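Local coordinates for protein phosphonate monoester hydrolase (Ruegeria pomeroyi, PDB 4UPK) that is an enzyme of the sulfatase family, in the alkaline phosphatase clan, built around a large mixed beta-sheet with helices packed about it, at residues F280-R285 with Q447-F452; G349-L352 with H356-G359; I41-A46 with W358-V363; A366-P371 with S431-D436. All coordinates share one frame; numbering follows the deposited sequence.

Contact 1: residues F280-R285 with Q447-F452; sequences FGPATR and QQEFGF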
loop_
_atom_site.group_PDB
_atom_site.type_symbol
_atom_site.label_atom_id
_atom_site.label_comp_id
_atom_site.label_asym_id
_atom_site.label_seq_id
_atom_site.Cartn_x
_atom_site.Cartn_y
_atom_site.Cartn_z
ATOM N N PHE A 280 -44.489 3.156 2.993
ATOM C CA PHE A 280 -45.100 1.874 2.635
ATOM C C PHE A 280 -45.736 1.808 1.267
ATOM O O PHE A 280 -46.003 0.708 0.771
ATOM C CB PHE A 280 -46.021 1.362 3.750
ATOM C CG PHE A 280 -45.291 1.129 5.047
ATOM C CD1 PHE A 280 -44.279 0.181 5.135
ATOM C CD2 PHE A 280 -45.600 1.872 6.180
ATOM C CE1 PHE A 280 -43.581 -0.005 6.325
ATOM C CE2 PHE A 280 -44.933 1.652 7.380
ATOM C CZ PHE A 280 -43.910 0.737 7.438
ATOM N N GLY A 281 -45.960 2.980 0.668
ATOM C CA GLY A 281 -46.436 3.124 -0.701
ATOM C C GLY A 281 -45.380 2.498 -1.585
ATOM O O GLY A 281 -45.594 1.385 -2.079
ATOM N N PRO A 282 -44.174 3.127 -1.684
ATOM C CA PRO A 282 -43.076 2.516 -2.464
ATOM C C PRO A 282 -42.609 1.151 -1.936
ATOM O O PRO A 282 -42.214 0.311 -2.730
ATOM C CB PRO A 282 -41.963 3.564 -2.362
ATOM C CG PRO A 282 -42.677 4.865 -2.099
ATOM C CD PRO A 282 -43.768 4.456 -1.170
ATOM N N ALA A 283 -42.675 0.932 -0.606
ATOM C CA ALA A 283 -42.285 -0.307 0.047
ATOM C C ALA A 283 -43.180 -1.503 -0.297
ATOM O O ALA A 283 -42.650 -2.596 -0.480
ATOM C CB ALA A 283 -42.178 -0.107 1.556
ATOM N N THR A 284 -44.520 -1.321 -0.434
ATOM C CA THR A 284 -45.386 -2.440 -0.862
ATOM C C THR A 284 -45.279 -2.605 -2.398
ATOM O O THR A 284 -45.696 -3.623 -2.931
ATOM C CB THR A 284 -46.887 -2.265 -0.420
ATOM O OG1 THR A 284 -47.399 -1.006 -0.863
ATOM C CG2 THR A 284 -47.092 -2.415 1.060
ATOM N N ARG A 285 -44.756 -1.591 -3.105
ATOM C CA ARG A 285 -44.656 -1.595 -4.567
ATOM C C ARG A 285 -43.291 -2.070 -5.085
ATOM O O ARG A 285 -43.183 -2.353 -6.273
ATOM C CB ARG A 285 -45.001 -0.197 -5.127
ATOM C CG ARG A 285 -46.502 0.054 -5.377
ATOM C CD ARG A 285 -46.920 1.525 -5.252
ATOM N NE ARG A 285 -45.900 2.452 -5.754
ATOM C CZ ARG A 285 -45.637 3.651 -5.241
ATOM N NH1 ARG A 285 -46.353 4.120 -4.221
ATOM N NH2 ARG A 285 -44.668 4.401 -5.756
ATOM N N GLN A 447 -37.213 7.802 -3.736
ATOM C CA GLN A 447 -36.552 9.016 -4.234
ATOM C C GLN A 447 -37.426 9.728 -5.228
ATOM O O GLN A 447 -37.498 10.961 -5.183
ATOM C CB GLN A 447 -35.209 8.696 -4.896
ATOM C CG GLN A 447 -34.095 8.489 -3.907
ATOM C CD GLN A 447 -32.772 8.338 -4.604
ATOM O OE1 GLN A 447 -32.388 7.251 -5.026
ATOM N NE2 GLN A 447 -32.033 9.428 -4.703
ATOM N N GLN A 448 -38.084 8.952 -6.129
ATOM C CA GLN A 448 -38.979 9.454 -7.166
ATOM C C GLN A 448 -40.217 10.115 -6.551
ATOM O O GLN A 448 -40.639 11.161 -7.025
ATOM C CB GLN A 448 -39.417 8.306 -8.095
ATOM C CG GLN A 448 -38.356 7.841 -9.068
ATOM C CD GLN A 448 -38.677 6.488 -9.647
ATOM O OE1 GLN A 448 -39.692 6.297 -10.325
ATOM N NE2 GLN A 448 -37.791 5.517 -9.432
ATOM N N GLU A 449 -40.791 9.509 -5.494
ATOM C CA GLU A 449 -41.995 10.007 -4.835
ATOM C C GLU A 449 -41.701 11.093 -3.800
ATOM O O GLU A 449 -42.507 12.009 -3.640
ATOM C CB GLU A 449 -42.777 8.829 -4.199
ATOM C CG GLU A 449 -44.212 9.167 -3.802
ATOM C CD GLU A 449 -45.121 7.988 -3.494
ATOM O OE1 GLU A 449 -45.192 7.059 -4.333
ATOM O OE2 GLU A 449 -45.810 8.022 -2.447
ATOM N N PHE A 450 -40.581 10.988 -3.080
ATOM C CA PHE A 450 -40.295 11.958 -2.026
ATOM C C PHE A 450 -39.269 13.054 -2.325
ATOM O O PHE A 450 -39.240 14.053 -1.613
ATOM C CB PHE A 450 -40.161 11.298 -0.638
ATOM C CG PHE A 450 -41.259 10.302 -0.346
ATOM C CD1 PHE A 450 -42.563 10.725 -0.122
ATOM C CD2 PHE A 450 -40.988 8.942 -0.294
ATOM C CE1 PHE A 450 -43.585 9.799 0.133
ATOM C CE2 PHE A 450 -42.005 8.013 -0.032
ATOM C CZ PHE A 450 -43.297 8.448 0.178
ATOM N N GLY A 451 -38.517 12.914 -3.412
ATOM C CA GLY A 451 -37.616 13.948 -3.914
ATOM C C GLY A 451 -36.271 14.202 -3.268
ATOM O O GLY A 451 -35.644 15.214 -3.586
ATOM N N PHE A 452 -35.785 13.278 -2.427
ATOM C CA PHE A 452 -34.493 13.395 -1.743
ATOM C C PHE A 452 -33.361 12.755 -2.577
ATOM O O PHE A 452 -33.609 11.846 -3.371
ATOM C CB PHE A 452 -34.571 12.776 -0.312
ATOM C CG PHE A 452 -34.912 11.294 -0.285
ATOM C CD1 PHE A 452 -33.909 10.332 -0.330
ATOM C CD2 PHE A 452 -36.238 10.866 -0.211
ATOM C CE1 PHE A 452 -34.223 8.968 -0.332
ATOM C CE2 PHE A 452 -36.551 9.500 -0.205
ATOM C CZ PHE A 452 -35.545 8.560 -0.291
#

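Contact 2: residues G349-L352 with H356-G359; sequences GEML and HSWG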
loop_
_atom_site.group_PDB
_atom_site.type_symbol
_atom_site.label_atom_id
_atom_site.label_comp_id
_atom_site.label_asym_id
_atom_site.label_seq_id
_atom_site.Cartn_x
_atom_site.Cartn_y
_atom_site.Cartn_z
ATOM N N GLY A 349 -34.420 -11.336 7.249
ATOM C CA GLY A 349 -35.714 -11.968 7.149
ATOM C C GLY A 349 -36.365 -11.761 5.796
ATOM O O GLY A 349 -35.714 -11.422 4.803
ATOM N N GLU A 350 -37.673 -11.989 5.765
ATOM C CA GLU A 350 -38.501 -11.990 4.574
ATOM C C GLU A 350 -39.905 -11.639 5.029
ATOM O O GLU A 350 -40.396 -12.297 5.937
ATOM C CB GLU A 350 -38.484 -13.436 3.992
ATOM C CG GLU A 350 -39.403 -13.710 2.813
ATOM C CD GLU A 350 -39.438 -12.645 1.739
ATOM O OE1 GLU A 350 -38.369 -12.363 1.167
ATOM O OE2 GLU A 350 -40.502 -12.014 1.550
ATOM N N MET A 351 -40.547 -10.613 4.418
ATOM C CA MET A 351 -41.936 -10.227 4.773
ATOM C C MET A 351 -42.942 -11.331 4.485
ATOM O O MET A 351 -43.829 -11.572 5.302
ATOM C CB MET A 351 -42.346 -8.902 4.136
ATOM C CG MET A 351 -41.604 -7.722 4.731
ATOM S SD MET A 351 -41.710 -7.555 6.537
ATOM C CE MET A 351 -43.487 -7.120 6.743
ATOM N N LEU A 352 -42.774 -12.032 3.349
ATOM C CA LEU A 352 -43.577 -13.182 2.934
ATOM C C LEU A 352 -45.095 -12.885 2.827
ATOM O O LEU A 352 -45.941 -13.722 3.160
ATOM C CB LEU A 352 -43.265 -14.373 3.857
ATOM C CG LEU A 352 -43.319 -15.750 3.242
ATOM C CD1 LEU A 352 -42.143 -15.978 2.312
ATOM C CD2 LEU A 352 -43.383 -16.817 4.326
ATOM N N HIS A 356 -48.772 -6.591 3.205
ATOM C CA HIS A 356 -48.897 -6.476 1.735
ATOM C C HIS A 356 -47.553 -6.249 1.039
ATOM O O HIS A 356 -47.497 -5.586 0.006
ATOM C CB HIS A 356 -49.977 -5.445 1.339
ATOM C CG HIS A 356 -51.340 -5.798 1.842
ATOM N ND1 HIS A 356 -52.181 -6.609 1.115
ATOM C CD2 HIS A 356 -51.954 -5.453 2.996
ATOM C CE1 HIS A 356 -53.291 -6.717 1.833
ATOM N NE2 HIS A 356 -53.194 -6.043 2.979
ATOM N N SER A 357 -46.473 -6.816 1.620
ATOM C CA SER A 357 -45.122 -6.660 1.122
ATOM C C SER A 357 -44.312 -7.957 1.101
ATOM O O SER A 357 -44.656 -8.914 1.798
ATOM C CB SER A 357 -44.390 -5.544 1.863
ATOM O OG SER A 357 -44.271 -5.863 3.232
ATOM N N TRP A 358 -43.255 -7.984 0.265
ATOM C CA TRP A 358 -42.361 -9.114 0.054
ATOM C C TRP A 358 -40.946 -8.600 0.129
ATOM O O TRP A 358 -40.714 -7.404 -0.079
ATOM C CB TRP A 358 -42.642 -9.752 -1.319
ATOM C CG TRP A 358 -44.006 -10.370 -1.398
ATOM C CD1 TRP A 358 -45.185 -9.713 -1.592
ATOM C CD2 TRP A 358 -44.344 -11.732 -1.119
ATOM N NE1 TRP A 358 -46.235 -10.577 -1.436
ATOM C CE2 TRP A 358 -45.749 -11.836 -1.199
ATOM C CE3 TRP A 358 -43.592 -12.889 -0.828
ATOM C CZ2 TRP A 358 -46.421 -13.050 -1.027
ATOM C CZ3 TRP A 358 -44.261 -14.092 -0.641
ATOM C CH2 TRP A 358 -45.658 -14.163 -0.730
ATOM N N GLY A 359 -40.012 -9.490 0.456
ATOM C CA GLY A 359 -38.601 -9.154 0.612
ATOM C C GLY A 359 -38.233 -8.582 1.974
ATOM O O GLY A 359 -38.826 -8.933 3.000
#

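Contact 3: residues I41-A46 with W358-V363; sequences IDQLRA and WGKMTV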
loop_
_atom_site.group_PDB
_atom_site.type_symbol
_atom_site.label_atom_id
_atom_site.label_comp_id
_atom_site.label_asym_id
_atom_site.label_seq_id
_atom_site.Cartn_x
_atom_site.Cartn_y
_atom_site.Cartn_z
ATOM N N ILE A 41 -27.968 -19.055 6.473
ATOM C CA ILE A 41 -29.086 -19.376 5.593
ATOM C C ILE A 41 -29.602 -17.997 5.147
ATOM O O ILE A 41 -29.783 -17.126 5.984
ATOM C CB ILE A 41 -30.191 -20.221 6.323
ATOM C CG1 ILE A 41 -29.638 -21.554 6.862
ATOM C CG2 ILE A 41 -31.409 -20.486 5.410
ATOM C CD1 ILE A 41 -30.532 -22.220 7.961
ATOM N N ASP A 42 -29.780 -17.783 3.841
ATOM C CA ASP A 42 -30.300 -16.521 3.340
ATOM C C ASP A 42 -31.849 -16.544 3.446
ATOM O O ASP A 42 -32.496 -17.549 3.081
ATOM C CB ASP A 42 -29.871 -16.308 1.876
ATOM C CG ASP A 42 -29.613 -14.874 1.454
ATOM O OD1 ASP A 42 -30.579 -14.090 1.400
ATOM O OD2 ASP A 42 -28.447 -14.549 1.112
ATOM N N GLN A 43 -32.419 -15.444 3.996
ATOM C CA GLN A 43 -33.849 -15.127 4.087
ATOM C C GLN A 43 -34.748 -15.973 4.985
ATOM O O GLN A 43 -35.959 -15.829 4.878
ATOM C CB GLN A 43 -34.449 -14.939 2.675
ATOM C CG GLN A 43 -35.111 -13.597 2.446
ATOM C CD GLN A 43 -35.004 -13.096 1.021
ATOM O OE1 GLN A 43 -35.961 -13.121 0.253
ATOM N NE2 GLN A 43 -33.842 -12.596 0.638
ATOM N N LEU A 44 -34.192 -16.812 5.890
ATOM C CA LEU A 44 -34.996 -17.622 6.824
ATOM C C LEU A 44 -35.542 -16.796 8.014
ATOM O O LEU A 44 -34.761 -16.216 8.775
ATOM C CB LEU A 44 -34.271 -18.911 7.289
ATOM C CG LEU A 44 -35.117 -19.967 8.080
ATOM C CD1 LEU A 44 -36.219 -20.572 7.241
ATOM C CD2 LEU A 44 -34.239 -21.055 8.687
ATOM N N ARG A 45 -36.888 -16.727 8.151
ATOM C CA ARG A 45 -37.550 -15.970 9.225
ATOM C C ARG A 45 -37.325 -16.634 10.564
ATOM O O ARG A 45 -37.284 -17.863 10.626
ATOM C CB ARG A 45 -39.068 -15.874 8.977
ATOM C CG ARG A 45 -39.473 -14.895 7.887
ATOM C CD ARG A 45 -40.911 -15.113 7.458
ATOM N NE ARG A 45 -41.860 -14.780 8.519
ATOM C CZ ARG A 45 -42.747 -13.789 8.465
ATOM N NH1 ARG A 45 -42.808 -13.000 7.402
ATOM N NH2 ARG A 45 -43.578 -13.580 9.477
ATOM N N ALA A 46 -37.188 -15.828 11.636
ATOM C CA ALA A 46 -37.045 -16.315 13.008
ATOM C C ALA A 46 -38.294 -17.130 13.431
ATOM O O ALA A 46 -38.140 -18.168 14.078
ATOM C CB ALA A 46 -36.839 -15.149 13.965
ATOM N N TRP A 358 -43.255 -7.984 0.265
ATOM C CA TRP A 358 -42.361 -9.114 0.054
ATOM C C TRP A 358 -40.946 -8.600 0.129
ATOM O O TRP A 358 -40.714 -7.404 -0.079
ATOM C CB TRP A 358 -42.642 -9.752 -1.319
ATOM C CG TRP A 358 -44.006 -10.370 -1.398
ATOM C CD1 TRP A 358 -45.185 -9.713 -1.592
ATOM C CD2 TRP A 358 -44.344 -11.732 -1.119
ATOM N NE1 TRP A 358 -46.235 -10.577 -1.436
ATOM C CE2 TRP A 358 -45.749 -11.836 -1.199
ATOM C CE3 TRP A 358 -43.592 -12.889 -0.828
ATOM C CZ2 TRP A 358 -46.421 -13.050 -1.027
ATOM C CZ3 TRP A 358 -44.261 -14.092 -0.641
ATOM C CH2 TRP A 358 -45.658 -14.163 -0.730
ATOM N N GLY A 359 -40.012 -9.490 0.456
ATOM C CA GLY A 359 -38.601 -9.154 0.612
ATOM C C GLY A 359 -38.233 -8.582 1.974
ATOM O O GLY A 359 -38.826 -8.933 3.000
ATOM N N LYS A 360 -37.246 -7.661 1.979
ATOM C CA LYS A 360 -36.705 -7.069 3.206
ATOM C C LYS A 360 -36.428 -5.548 3.133
ATOM O O LYS A 360 -35.847 -5.016 4.068
ATOM C CB LYS A 360 -35.489 -7.896 3.693
ATOM C CG LYS A 360 -34.326 -8.011 2.717
ATOM C CD LYS A 360 -34.556 -9.003 1.617
ATOM C CE LYS A 360 -33.322 -9.157 0.808
ATOM N NZ LYS A 360 -33.642 -9.701 -0.530
ATOM N N MET A 361 -36.864 -4.851 2.046
ATOM C CA MET A 361 -36.711 -3.387 1.897
ATOM C C MET A 361 -37.894 -2.671 2.586
ATOM O O MET A 361 -38.766 -2.087 1.938
ATOM C CB MET A 361 -36.540 -2.945 0.427
ATOM C CG MET A 361 -35.142 -3.222 -0.136
ATOM S SD MET A 361 -33.744 -2.320 0.609
ATOM C CE MET A 361 -34.110 -0.643 0.053
ATOM N N THR A 362 -37.924 -2.790 3.922
ATOM C CA THR A 362 -38.948 -2.246 4.815
ATOM C C THR A 362 -38.366 -2.041 6.222
ATOM O O THR A 362 -37.169 -2.259 6.433
ATOM C CB THR A 362 -40.243 -3.100 4.765
ATOM O OG1 THR A 362 -41.259 -2.424 5.489
ATOM C CG2 THR A 362 -40.053 -4.503 5.319
ATOM N N VAL A 363 -39.231 -1.644 7.183
ATOM C CA VAL A 363 -38.867 -1.326 8.572
ATOM C C VAL A 363 -39.495 -2.279 9.603
ATOM O O VAL A 363 -39.201 -2.146 10.792
ATOM C CB VAL A 363 -39.135 0.171 8.908
ATOM C CG1 VAL A 363 -38.324 1.092 8.000
ATOM C CG2 VAL A 363 -40.630 0.506 8.834
#

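Contact 4: residues A366-P371 with S431-D436; sequences AAYHTP and SFSELD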
loop_
_atom_site.group_PDB
_atom_site.type_symbol
_atom_site.label_atom_id
_atom_site.label_comp_id
_atom_site.label_asym_id
_atom_site.label_seq_id
_atom_site.Cartn_x
_atom_site.Cartn_y
_atom_site.Cartn_z
ATOM N N ALA A 366 -40.148 -8.560 10.843
ATOM C CA ALA A 366 -40.041 -9.776 10.025
ATOM C C ALA A 366 -38.889 -9.712 8.994
ATOM O O ALA A 366 -38.317 -10.745 8.661
ATOM C CB ALA A 366 -41.378 -10.096 9.356
ATOM N N ALA A 367 -38.502 -8.492 8.569
ATOM C CA ALA A 367 -37.394 -8.266 7.628
ATOM C C ALA A 367 -35.997 -8.376 8.298
ATOM O O ALA A 367 -35.004 -8.505 7.582
ATOM C CB ALA A 367 -37.552 -6.904 6.963
ATOM N N TYR A 368 -35.927 -8.328 9.658
ATOM C CA TYR A 368 -34.683 -8.295 10.448
ATOM C C TYR A 368 -34.552 -9.396 11.463
ATOM O O TYR A 368 -33.431 -9.830 11.695
ATOM C CB TYR A 368 -34.487 -6.926 11.168
ATOM C CG TYR A 368 -34.545 -5.741 10.237
ATOM C CD1 TYR A 368 -35.760 -5.155 9.902
ATOM C CD2 TYR A 368 -33.380 -5.175 9.715
ATOM C CE1 TYR A 368 -35.830 -4.087 9.010
ATOM C CE2 TYR A 368 -33.436 -4.093 8.834
ATOM C CZ TYR A 368 -34.669 -3.560 8.476
ATOM O OH TYR A 368 -34.777 -2.503 7.605
ATOM N N HIS A 369 -35.659 -9.798 12.117
ATOM C CA HIS A 369 -35.680 -10.865 13.126
ATOM C C HIS A 369 -35.194 -12.201 12.497
ATOM O O HIS A 369 -35.801 -12.734 11.558
ATOM C CB HIS A 369 -37.076 -11.005 13.767
ATOM C CG HIS A 369 -37.071 -11.717 15.086
ATOM N ND1 HIS A 369 -38.250 -12.066 15.721
ATOM C CD2 HIS A 369 -36.032 -12.113 15.857
ATOM C CE1 HIS A 369 -37.892 -12.650 16.853
ATOM N NE2 HIS A 369 -36.568 -12.706 16.975
ATOM N N THR A 370 -34.039 -12.673 12.961
ATOM C CA THR A 370 -33.387 -13.865 12.409
ATOM C C THR A 370 -33.053 -14.913 13.457
ATOM O O THR A 370 -32.758 -14.559 14.599
ATOM C CB THR A 370 -32.163 -13.478 11.571
ATOM O OG1 THR A 370 -31.405 -12.480 12.257
ATOM C CG2 THR A 370 -32.543 -12.949 10.236
ATOM N N PRO A 371 -33.100 -16.217 13.089
ATOM C CA PRO A 371 -32.730 -17.244 14.063
ATOM C C PRO A 371 -31.218 -17.241 14.316
ATOM O O PRO A 371 -30.443 -16.834 13.453
ATOM C CB PRO A 371 -33.197 -18.545 13.403
ATOM C CG PRO A 371 -33.125 -18.268 11.923
ATOM C CD PRO A 371 -33.448 -16.805 11.773
ATOM N N SER A 431 -32.262 -2.851 20.364
ATOM C CA SER A 431 -31.512 -3.241 19.170
ATOM C C SER A 431 -31.627 -2.116 18.133
ATOM O O SER A 431 -32.528 -1.271 18.190
ATOM C CB SER A 431 -31.967 -4.600 18.628
ATOM O OG SER A 431 -33.292 -4.541 18.126
ATOM N N PHE A 432 -30.671 -2.067 17.228
ATOM C CA PHE A 432 -30.591 -1.008 16.243
ATOM C C PHE A 432 -30.373 -1.557 14.807
ATOM O O PHE A 432 -29.456 -2.358 14.572
ATOM C CB PHE A 432 -29.446 -0.052 16.669
ATOM C CG PHE A 432 -29.206 1.121 15.762
ATOM C CD1 PHE A 432 -29.921 2.304 15.925
ATOM C CD2 PHE A 432 -28.230 1.066 14.776
ATOM C CE1 PHE A 432 -29.672 3.401 15.115
ATOM C CE2 PHE A 432 -27.977 2.162 13.971
ATOM C CZ PHE A 432 -28.713 3.316 14.131
ATOM N N SER A 433 -31.181 -1.081 13.860
ATOM C CA SER A 433 -31.072 -1.455 12.445
ATOM C C SER A 433 -31.069 -0.225 11.548
ATOM O O SER A 433 -31.588 0.809 11.925
ATOM C CB SER A 433 -32.196 -2.410 12.027
ATOM O OG SER A 433 -32.182 -3.571 12.835
ATOM N N GLU A 434 -30.478 -0.344 10.368
ATOM C CA GLU A 434 -30.392 0.723 9.380
ATOM C C GLU A 434 -30.793 0.228 7.984
ATOM O O GLU A 434 -30.656 -0.958 7.661
ATOM C CB GLU A 434 -28.967 1.299 9.312
ATOM C CG GLU A 434 -28.536 2.085 10.531
ATOM C CD GLU A 434 -27.133 2.635 10.398
ATOM O OE1 GLU A 434 -26.966 3.699 9.760
ATOM O OE2 GLU A 434 -26.185 1.926 10.796
ATOM N N LEU A 435 -31.253 1.157 7.145
ATOM C CA LEU A 435 -31.620 0.864 5.759
ATOM C C LEU A 435 -31.285 2.087 4.942
ATOM O O LEU A 435 -31.148 3.173 5.496
ATOM C CB LEU A 435 -33.137 0.518 5.665
ATOM C CG LEU A 435 -33.656 -0.128 4.369
ATOM C CD1 LEU A 435 -33.285 -1.606 4.288
ATOM C CD2 LEU A 435 -35.178 0.003 4.275
ATOM N N ASP A 436 -31.058 1.902 3.647
ATOM C CA ASP A 436 -30.797 3.015 2.752
ATOM C C ASP A 436 -31.764 2.870 1.598
ATOM O O ASP A 436 -31.745 1.843 0.900
ATOM C CB ASP A 436 -29.328 3.097 2.276
ATOM C CG ASP A 436 -29.027 4.435 1.615
ATOM O OD1 ASP A 436 -29.553 4.684 0.516
ATOM O OD2 ASP A 436 -28.361 5.271 2.248
#

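Contact 1: residues F280-R285 with Q447-F452
Pro282 and Phe450 carry the packed half of this meeting between two short helices. The proline presents CG to the aromatic ring, 3.8 Å from Phe450 CE2, with its CD 4.1 Å from the same carbon; the approach is oblique, and the two side chains come from opposite directions. Phe450 reaches it with CG anti to its carbonyl carbon (chi1 -46°), and Glu449 CB lies over the centre of one face of the ring. Leu445 and Trp446, a turn earlier in helix 445-450, also press on Pro282, which is buried.

The other half is polar and open to solvent. Arg285 and Glu449, both exposed, form an end-on salt bridge in which two nitrogens share one oxygen: Arg285 NH2 is 3.1 Å and Arg285 NH1 3.2 Å from Glu449 OE1. The guanidinium and carboxylate planes lie only 11° apart, and OE1 sits almost in the guanidinium plane, although both bonds are bent. OE1 offers its syn lone pair to NH1, while NH2 meets the oxygen nearly along its C-O axis. Within the same helix as Arg285, Pro282 N lies over one face of the guanidinium. Helix 445-450 ends at Phe450, and Gly451 follows with positive phi. This is a partly buried helix-to-helix junction, with helix 280-286 of the sulfatase domain meeting helix 445-450 through a small apolar patch bordered by a salt bridge.

Contact 2: residues G349-L352 with H356-G359
Gly349 opens the contact loosely, its O 4.4 Å from Gly359 O, and the grip begins with Glu350. Its side chain turns back at chi2 (43°), which brings the carboxylate round to the backbone of the other segment. Glu350 OE2 takes the N-H of Gly359 at 2.8 Å on its syn side and that of Leu352 at 2.9 Å on its anti side, both somewhat out of the carboxylate plane. One buried oxygen thus holds two backbone amides, one from each segment.

Met351 returns a bond: its N donates to Gly359 O at 2.8 Å, with the donor in the carbonyl plane. Its CB packs 3.3 Å from Ser357 O, and further out Met351 CG lies 3.6 Å from Ser357 OG, a hydroxyl that is bonded to Asp354 O. Leu352 comes last, laying its backbone over one face of the Trp358 indole, with CA 3.8 Å from Trp358 CZ3, while its CD1 reaches the same ring carbon at 4.1 Å.

The touching residues are all buried, in the long loop between strands 340-346 and 372-375. Helix 303-333 packs against them, Ile306 and Leu309 touching Trp358 and Tyr313 touching Glu350 and Leu352, while Phe292 meets the indole edge-to-face.

Contact 3: residues I41-A46 with W358-V363
Gln43, the residue that meets Lys360 across this contact, has its backbone O bonded to Tyr313 OH, and the same hydroxyl accepts from Arg45 N. This pins the turn that follows strand 35-41, at the carboxy end of a strand lying parallel to 340-346 in the large mixed sheet of the sulfatase fold. Loops at these strand ends form the active-site side in the clan, so the contact probably borders that region.

Between the segments a single pair of side chains meets, crossing at about a right angle. Lys360 sets out with CG between its backbone N and carbonyl carbon (chi1 59°), bends at chi2, and then runs straight to NZ. That path takes Lys360 NZ to 4.0 Å from Gln43 CD, the carbon at the root of the amide. The atom modelled as Gln43 NE2 is 3.1 Å from Lys360 NZ, but the amide has probably been built turned over. Which of its two ends faces the lysine is therefore doubtful, and the nature of the polar approach is undecided.

Beside them, Asp42 OD1 lies 5.7 Å from Lys360 NZ, too far for a direct bond. Asp42 OD2 is bound by Arg86 and Tyr130. Beyond the lysine the chain folds sharply into an inverse gamma turn centred on Met361, closed by a weak bond from Thr362 N to Lys360 O at 3.0 Å.

Contact 4: residues A366-P371 with S431-D436
Tyr368 lies against the strand of Ser433 and Leu435, so that the loop leading into strand 372-375 of the large mixed sheet packs on strand 431-436, an outermost strand within this chain of the four-stranded antiparallel sheet. This is one place where the loops of the large mixed sheet of the sulfatase fold meet the four-stranded sheet, and all four touching residues are buried.

The polar groups find their bonds outside the two segments, and no hydrogen bond crosses between them. Ser433 OG is bonded to Ser77 O and Arg463 NH1, Glu434 O to Thr79 OG1, and the carboxylate of Glu434 reaches Met96 N through OE2. Tyr368 OH is bonded to Thr362 O, which fixes the far end of the ring.

What joins the segments directly is van der Waals packing. Ser433 and Leu435 both direct CB toward the tyrosine, whereas Glu434, the residue separating them, directs its own away, as expected for an extended strand. With CG anti to the carbonyl carbon (chi1 -54°), Tyr368 extends its ring toward the strand, the CD2-CE2 side nearest Ser433. Ser433 CB touches both Tyr368 CD2 and Tyr368 CE2 at 3.8 Å, and the approach of Ser433 OG to the ring is oblique, 3.7 Å from Tyr368 CD2. The carbonyl Glu434 O sits at the ring edge near its plane, 4.4 Å from Tyr368 CE2. At the hydroxyl end Leu435 stands roughly at right angles to the tyrosine. Its CG is anti to the backbone N (chi1 -166°), and its CD1 ends 3.7 Å from Tyr368 OH.

Contacts 2 and 3 lie closest, about 6 Å between centres, and share Trp358 and Gly359; contact 4 is about 9 Å from contact 3 and 13 Å from contact 2. All three draw on the long connection between strands 340-346 and 372-375. Contact 3 starts earliest in the chain, and its segments alternate with those of contact 1; contact 2 comes wholly ahead of contact 4, to which Gly349 N and Ala367 O link it. Contact 1 stands apart, with centres 17 to 20 Å from the others, but its helix 280-286 touches 356-359 and 358-363. Helix 445-450 follows strand 431-436, so contacts 1 and 4 join the later part of the chain to earlier elements at two places.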